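Local coordinates for tumor necrosis factor ligand superfamily member 9 (PDB 6MKB), which binds the receptor TNFRSF9 (4-1BB) as a membrane-anchored cytokine of the tumor necrosis factor family and induces proliferation of activated T cells, at residues K50-L64 and W119-V133. Residues are numbered along the deposited sequence; the frame is centred on the assembly and turned at random.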
loop_
_atom_site.group_PDB
_atom_site.type_symbol
_atom_site.label_atom_id
_atom_site.label_comp_id
_atom_site.label_asym_id
_atom_site.label_seq_id
_atom_site.Cartn_x
_atom_site.Cartn_y
_atom_site.Cartn_z
ATOM N N LYS B 50 3.977 -3.776 -22.502
ATOM C CA LYS B 50 3.896 -2.957 -21.279
ATOM C C LYS B 50 3.600 -3.894 -20.081
ATOM O O LYS B 50 2.919 -3.512 -19.112
ATOM C CB LYS B 50 2.868 -1.804 -21.403
ATOM C CG LYS B 50 3.010 -0.965 -22.673
ATOM C CD LYS B 50 1.848 -0.003 -22.867
ATOM C CE LYS B 50 1.416 0.136 -24.302
ATOM N NZ LYS B 50 2.509 0.630 -25.190
ATOM N N GLU B 51 4.164 -5.124 -20.154
ATOM C CA GLU B 51 3.943 -6.171 -19.158
ATOM C C GLU B 51 5.182 -6.608 -18.396
ATOM O O GLU B 51 6.276 -6.758 -18.959
ATOM C CB GLU B 51 3.355 -7.419 -19.823
ATOM C CG GLU B 51 1.903 -7.265 -20.216
ATOM C CD GLU B 51 1.361 -8.342 -21.128
ATOM O OE1 GLU B 51 2.160 -9.135 -21.674
ATOM O OE2 GLU B 51 0.127 -8.385 -21.307
ATOM N N LEU B 52 4.963 -6.857 -17.113
ATOM C CA LEU B 52 5.911 -7.424 -16.185
ATOM C C LEU B 52 5.696 -8.925 -16.260
ATOM O O LEU B 52 4.565 -9.389 -16.087
ATOM C CB LEU B 52 5.654 -6.853 -14.781
ATOM C CG LEU B 52 6.578 -7.275 -13.623
ATOM C CD1 LEU B 52 8.002 -6.989 -13.921
ATOM C CD2 LEU B 52 6.224 -6.466 -12.355
ATOM N N VAL B 53 6.748 -9.664 -16.643
ATOM C CA VAL B 53 6.738 -11.117 -16.838
ATOM C C VAL B 53 7.385 -11.805 -15.619
ATOM O O VAL B 53 8.554 -11.584 -15.321
ATOM C CB VAL B 53 7.428 -11.544 -18.186
ATOM C CG1 VAL B 53 7.181 -13.025 -18.483
ATOM C CG2 VAL B 53 6.935 -10.689 -19.350
ATOM N N VAL B 54 6.599 -12.628 -14.933
ATOM C CA VAL B 54 6.972 -13.397 -13.744
ATOM C C VAL B 54 7.490 -14.772 -14.195
ATOM O O VAL B 54 6.782 -15.509 -14.878
ATOM C CB VAL B 54 5.753 -13.492 -12.788
ATOM C CG1 VAL B 54 5.911 -14.598 -11.753
ATOM C CG2 VAL B 54 5.481 -12.155 -12.121
ATOM N N ASP B 55 8.729 -15.098 -13.816
ATOM C CA ASP B 55 9.406 -16.335 -14.205
ATOM C C ASP B 55 8.903 -17.580 -13.467
ATOM O O ASP B 55 8.512 -18.552 -14.118
ATOM C CB ASP B 55 10.908 -16.184 -13.943
ATOM C CG ASP B 55 11.873 -16.961 -14.807
ATOM O OD1 ASP B 55 11.481 -18.036 -15.332
ATOM O OD2 ASP B 55 13.036 -16.515 -14.935
ATOM N N SER B 56 8.960 -17.585 -12.135
ATOM C CA SER B 56 8.618 -18.776 -11.356
ATOM C C SER B 56 7.279 -18.655 -10.571
ATOM O O SER B 56 6.912 -17.562 -10.143
ATOM C CB SER B 56 9.764 -19.144 -10.414
ATOM O OG SER B 56 10.039 -18.105 -9.492
ATOM N N PRO B 57 6.526 -19.775 -10.399
ATOM C CA PRO B 57 5.249 -19.681 -9.674
ATOM C C PRO B 57 5.414 -19.562 -8.152
ATOM O O PRO B 57 6.392 -20.048 -7.552
ATOM C CB PRO B 57 4.553 -20.994 -10.028
ATOM C CG PRO B 57 5.690 -21.956 -10.240
ATOM C CD PRO B 57 6.790 -21.163 -10.853
ATOM N N GLY B 58 4.405 -18.962 -7.540
ATOM C CA GLY B 58 4.335 -18.793 -6.102
ATOM C C GLY B 58 3.373 -17.720 -5.659
ATOM O O GLY B 58 2.600 -17.189 -6.465
ATOM N N LEU B 59 3.421 -17.407 -4.362
ATOM C CA LEU B 59 2.606 -16.372 -3.740
ATOM C C LEU B 59 3.396 -15.066 -3.775
ATOM O O LEU B 59 4.478 -14.969 -3.183
ATOM C CB LEU B 59 2.219 -16.773 -2.304
ATOM C CG LEU B 59 1.223 -15.869 -1.582
ATOM C CD1 LEU B 59 -0.184 -15.959 -2.212
ATOM C CD2 LEU B 59 1.184 -16.200 -0.095
ATOM N N TYR B 60 2.884 -14.086 -4.528
ATOM C CA TYR B 60 3.534 -12.792 -4.679
ATOM C C TYR B 60 2.736 -11.708 -3.994
ATOM O O TYR B 60 1.504 -11.700 -4.067
ATOM C CB TYR B 60 3.700 -12.412 -6.177
ATOM C CG TYR B 60 4.780 -13.169 -6.919
ATOM C CD1 TYR B 60 4.547 -14.455 -7.409
ATOM C CD2 TYR B 60 6.021 -12.589 -7.167
ATOM C CE1 TYR B 60 5.537 -15.158 -8.096
ATOM C CE2 TYR B 60 7.015 -13.278 -7.864
ATOM C CZ TYR B 60 6.775 -14.571 -8.312
ATOM O OH TYR B 60 7.754 -15.266 -8.988
ATOM N N TYR B 61 3.443 -10.774 -3.354
ATOM C CA TYR B 61 2.842 -9.585 -2.794
ATOM C C TYR B 61 2.898 -8.576 -3.923
ATOM O O TYR B 61 3.997 -8.191 -4.330
ATOM C CB TYR B 61 3.614 -9.142 -1.556
ATOM C CG TYR B 61 3.132 -7.858 -0.912
ATOM C CD1 TYR B 61 3.455 -6.617 -1.458
ATOM C CD2 TYR B 61 2.479 -7.876 0.312
ATOM C CE1 TYR B 61 3.064 -5.433 -0.843
ATOM C CE2 TYR B 61 2.120 -6.699 0.954
ATOM C CZ TYR B 61 2.381 -5.478 0.357
ATOM O OH TYR B 61 2.005 -4.305 0.980
ATOM N N VAL B 62 1.746 -8.242 -4.523
ATOM C CA VAL B 62 1.706 -7.307 -5.648
ATOM C C VAL B 62 1.237 -5.975 -5.109
ATOM O O VAL B 62 0.330 -5.939 -4.267
ATOM C CB VAL B 62 0.822 -7.829 -6.807
ATOM C CG1 VAL B 62 1.041 -6.998 -8.069
ATOM C CG2 VAL B 62 1.093 -9.300 -7.087
ATOM N N PHE B 63 1.893 -4.881 -5.530
ATOM C CA PHE B 63 1.557 -3.547 -5.038
ATOM C C PHE B 63 1.458 -2.547 -6.177
ATOM O O PHE B 63 2.127 -2.671 -7.206
ATOM C CB PHE B 63 2.560 -3.067 -3.967
ATOM C CG PHE B 63 3.998 -2.926 -4.414
ATOM C CD1 PHE B 63 4.461 -1.732 -4.975
ATOM C CD2 PHE B 63 4.905 -3.967 -4.238
ATOM C CE1 PHE B 63 5.786 -1.609 -5.413
ATOM C CE2 PHE B 63 6.237 -3.831 -4.652
ATOM C CZ PHE B 63 6.669 -2.655 -5.230
ATOM N N LEU B 64 0.597 -1.544 -5.951
ATOM C CA LEU B 64 0.313 -0.386 -6.783
ATOM C C LEU B 64 0.321 0.834 -5.912
ATOM O O LEU B 64 -0.249 0.808 -4.817
ATOM C CB LEU B 64 -1.043 -0.490 -7.476
ATOM C CG LEU B 64 -1.240 -1.587 -8.520
ATOM C CD1 LEU B 64 -2.750 -1.722 -8.887
ATOM C CD2 LEU B 64 -0.413 -1.310 -9.780
ATOM N N TRP B 119 -2.007 0.368 -2.727
ATOM C CA TRP B 119 -2.827 -0.830 -2.796
ATOM C C TRP B 119 -1.923 -2.055 -2.796
ATOM O O TRP B 119 -0.820 -2.012 -3.352
ATOM C CB TRP B 119 -3.680 -0.782 -4.079
ATOM C CG TRP B 119 -4.462 -2.026 -4.422
ATOM C CD1 TRP B 119 -5.790 -2.238 -4.210
ATOM C CD2 TRP B 119 -3.988 -3.170 -5.161
ATOM N NE1 TRP B 119 -6.172 -3.443 -4.758
ATOM C CE2 TRP B 119 -5.092 -4.030 -5.355
ATOM C CE3 TRP B 119 -2.734 -3.540 -5.703
ATOM C CZ2 TRP B 119 -4.981 -5.244 -6.025
ATOM C CZ3 TRP B 119 -2.624 -4.746 -6.377
ATOM C CH2 TRP B 119 -3.730 -5.586 -6.527
ATOM N N SER B 120 -2.400 -3.164 -2.227
ATOM C CA SER B 120 -1.636 -4.417 -2.271
ATOM C C SER B 120 -2.551 -5.607 -2.190
ATOM O O SER B 120 -3.657 -5.514 -1.655
ATOM C CB SER B 120 -0.569 -4.493 -1.177
ATOM O OG SER B 120 -1.118 -4.469 0.130
ATOM N N GLN B 121 -2.084 -6.731 -2.746
ATOM C CA GLN B 121 -2.773 -8.002 -2.688
ATOM C C GLN B 121 -1.772 -9.140 -2.801
ATOM O O GLN B 121 -0.844 -9.067 -3.619
ATOM C CB GLN B 121 -3.841 -8.110 -3.790
ATOM C CG GLN B 121 -4.979 -9.057 -3.403
ATOM C CD GLN B 121 -6.287 -8.313 -3.383
ATOM O OE1 GLN B 121 -6.585 -7.545 -2.446
ATOM N NE2 GLN B 121 -7.071 -8.480 -4.427
ATOM N N LEU B 122 -1.982 -10.204 -2.007
ATOM C CA LEU B 122 -1.184 -11.409 -2.091
ATOM C C LEU B 122 -1.857 -12.286 -3.136
ATOM O O LEU B 122 -3.040 -12.606 -2.998
ATOM C CB LEU B 122 -1.074 -12.083 -0.720
ATOM C CG LEU B 122 -0.080 -11.459 0.278
ATOM C CD1 LEU B 122 -0.433 -11.853 1.712
ATOM C CD2 LEU B 122 1.375 -11.858 -0.042
ATOM N N LEU B 123 -1.152 -12.586 -4.230
ATOM C CA LEU B 123 -1.722 -13.350 -5.348
ATOM C C LEU B 123 -0.898 -14.572 -5.729
ATOM O O LEU B 123 0.338 -14.521 -5.753
ATOM C CB LEU B 123 -1.843 -12.442 -6.605
ATOM C CG LEU B 123 -2.784 -11.223 -6.526
ATOM C CD1 LEU B 123 -2.450 -10.216 -7.608
ATOM C CD2 LEU B 123 -4.227 -11.627 -6.653
ATOM N N LEU B 124 -1.598 -15.659 -6.078
ATOM C CA LEU B 124 -0.956 -16.866 -6.594
ATOM C C LEU B 124 -0.704 -16.661 -8.082
ATOM O O LEU B 124 -1.651 -16.499 -8.864
ATOM C CB LEU B 124 -1.790 -18.130 -6.354
ATOM C CG LEU B 124 -1.840 -18.694 -4.942
ATOM C CD1 LEU B 124 -2.868 -19.785 -4.875
ATOM C CD2 LEU B 124 -0.467 -19.201 -4.486
ATOM N N LEU B 125 0.568 -16.586 -8.453
ATOM C CA LEU B 125 0.975 -16.392 -9.841
ATOM C C LEU B 125 1.653 -17.653 -10.375
ATOM O O LEU B 125 2.250 -18.429 -9.613
ATOM C CB LEU B 125 1.898 -15.166 -9.995
ATOM C CG LEU B 125 1.341 -13.791 -9.535
ATOM C CD1 LEU B 125 2.346 -12.681 -9.802
ATOM C CD2 LEU B 125 0.007 -13.445 -10.202
ATOM N N LYS B 126 1.511 -17.867 -11.689
ATOM C CA LYS B 126 2.034 -19.003 -12.441
ATOM C C LYS B 126 3.326 -18.618 -13.132
ATOM O O LYS B 126 3.661 -17.432 -13.200
ATOM C CB LYS B 126 1.000 -19.466 -13.486
ATOM C CG LYS B 126 -0.420 -19.695 -12.984
ATOM C CD LYS B 126 -0.555 -21.007 -12.237
ATOM C CE LYS B 126 -1.968 -21.475 -12.066
ATOM N NZ LYS B 126 -1.992 -22.879 -11.571
ATOM N N ALA B 127 4.046 -19.609 -13.649
ATOM C CA ALA B 127 5.274 -19.404 -14.408
ATOM C C ALA B 127 4.903 -18.783 -15.760
ATOM O O ALA B 127 4.073 -19.329 -16.482
ATOM C CB ALA B 127 6.002 -20.736 -14.601
ATOM N N GLY B 128 5.467 -17.617 -16.047
ATOM C CA GLY B 128 5.207 -16.874 -17.274
ATOM C C GLY B 128 4.059 -15.901 -17.144
ATOM O O GLY B 128 3.552 -15.406 -18.155
ATOM N N HIS B 129 3.640 -15.618 -15.896
ATOM C CA HIS B 129 2.533 -14.707 -15.592
ATOM C C HIS B 129 2.877 -13.299 -16.070
ATOM O O HIS B 129 3.989 -12.819 -15.855
ATOM C CB HIS B 129 2.192 -14.715 -14.087
ATOM C CG HIS B 129 0.728 -14.805 -13.805
ATOM N ND1 HIS B 129 -0.133 -13.790 -14.160
ATOM C CD2 HIS B 129 0.021 -15.779 -13.198
ATOM C CE1 HIS B 129 -1.331 -14.177 -13.765
ATOM N NE2 HIS B 129 -1.293 -15.368 -13.188
ATOM N N ARG B 130 1.935 -12.673 -16.769
ATOM C CA ARG B 130 2.095 -11.342 -17.351
ATOM C C ARG B 130 1.148 -10.398 -16.640
ATOM O O ARG B 130 -0.034 -10.716 -16.447
ATOM C CB ARG B 130 1.850 -11.367 -18.879
ATOM C CG ARG B 130 2.888 -12.210 -19.581
ATOM C CD ARG B 130 2.572 -12.452 -21.024
ATOM N NE ARG B 130 3.797 -12.850 -21.697
ATOM C CZ ARG B 130 4.629 -12.024 -22.314
ATOM N NH1 ARG B 130 4.339 -10.731 -22.420
ATOM N NH2 ARG B 130 5.780 -12.471 -22.790
ATOM N N LEU B 131 1.693 -9.265 -16.195
ATOM C CA LEU B 131 0.988 -8.253 -15.429
ATOM C C LEU B 131 1.214 -6.881 -16.052
ATOM O O LEU B 131 2.348 -6.460 -16.229
ATOM C CB LEU B 131 1.526 -8.282 -13.985
ATOM C CG LEU B 131 0.731 -8.937 -12.839
ATOM C CD1 LEU B 131 0.087 -10.208 -13.210
ATOM C CD2 LEU B 131 1.634 -9.211 -11.663
ATOM N N SER B 132 0.144 -6.213 -16.432
ATOM C CA SER B 132 0.182 -4.861 -16.967
ATOM C C SER B 132 -0.756 -4.006 -16.092
ATOM O O SER B 132 -1.527 -4.561 -15.297
ATOM C CB SER B 132 -0.191 -4.832 -18.453
ATOM O OG SER B 132 -1.565 -5.071 -18.700
ATOM N N VAL B 133 -0.663 -2.676 -16.187
ATOM C CA VAL B 133 -1.498 -1.791 -15.376
ATOM C C VAL B 133 -2.203 -0.785 -16.276
ATOM O O VAL B 133 -1.557 -0.046 -17.030
ATOM C CB VAL B 133 -0.664 -1.078 -14.270
ATOM C CG1 VAL B 133 -1.539 -0.156 -13.400
ATOM C CG2 VAL B 133 0.081 -2.096 -13.408
HETATM O O HOH W 1 1.570 -1.630 -17.712
#
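Strand 58-64 runs antiparallel to strand 119-125 (150° between their directions), and 51-54 likewise to 129-133 (156°); paired backbone bonds such as Tyr60 N to Leu123 O (2.9 Å) fix the register. Between the ladders, Gly128 and His129 both face Val54 in a G1 bulge within the type II turn Lys126-His129. Val54, Tyr60, Val62 and Leu64 point with Leu123, Leu125 and Leu131 into the core between the two sheets. Leu125 CD1 reaches Tyr60 CD1 at 3.7 Å and touches Val54 CG2, bridging the ladders, while Tyr60 OH bonds Ser56 O (2.7 Å), holding the ring's outer end. Leu64 CD1 packs against the benzo side of the Trp119 indole, 3.7 Å from CE3, the two side chains side by side; Leu64 CD2 meets Val133 CG2. With CG anti to the carbonyl carbon (chi1 -64°) and the chain extended to NE, Arg130 lays its guanidinium alongside Val53, whose CG2 covers one face; NH1 forms a salt bridge with in-plane Glu51 OE1 (2.8 Å), NH2 a second with Glu46. Tyr61, stacked on Phe162, meets Phe63 of the second subunit. Two connected antiparallel pairs closing over an apolar interior characterise the TNF homology domain's jelly-roll beta sandwich.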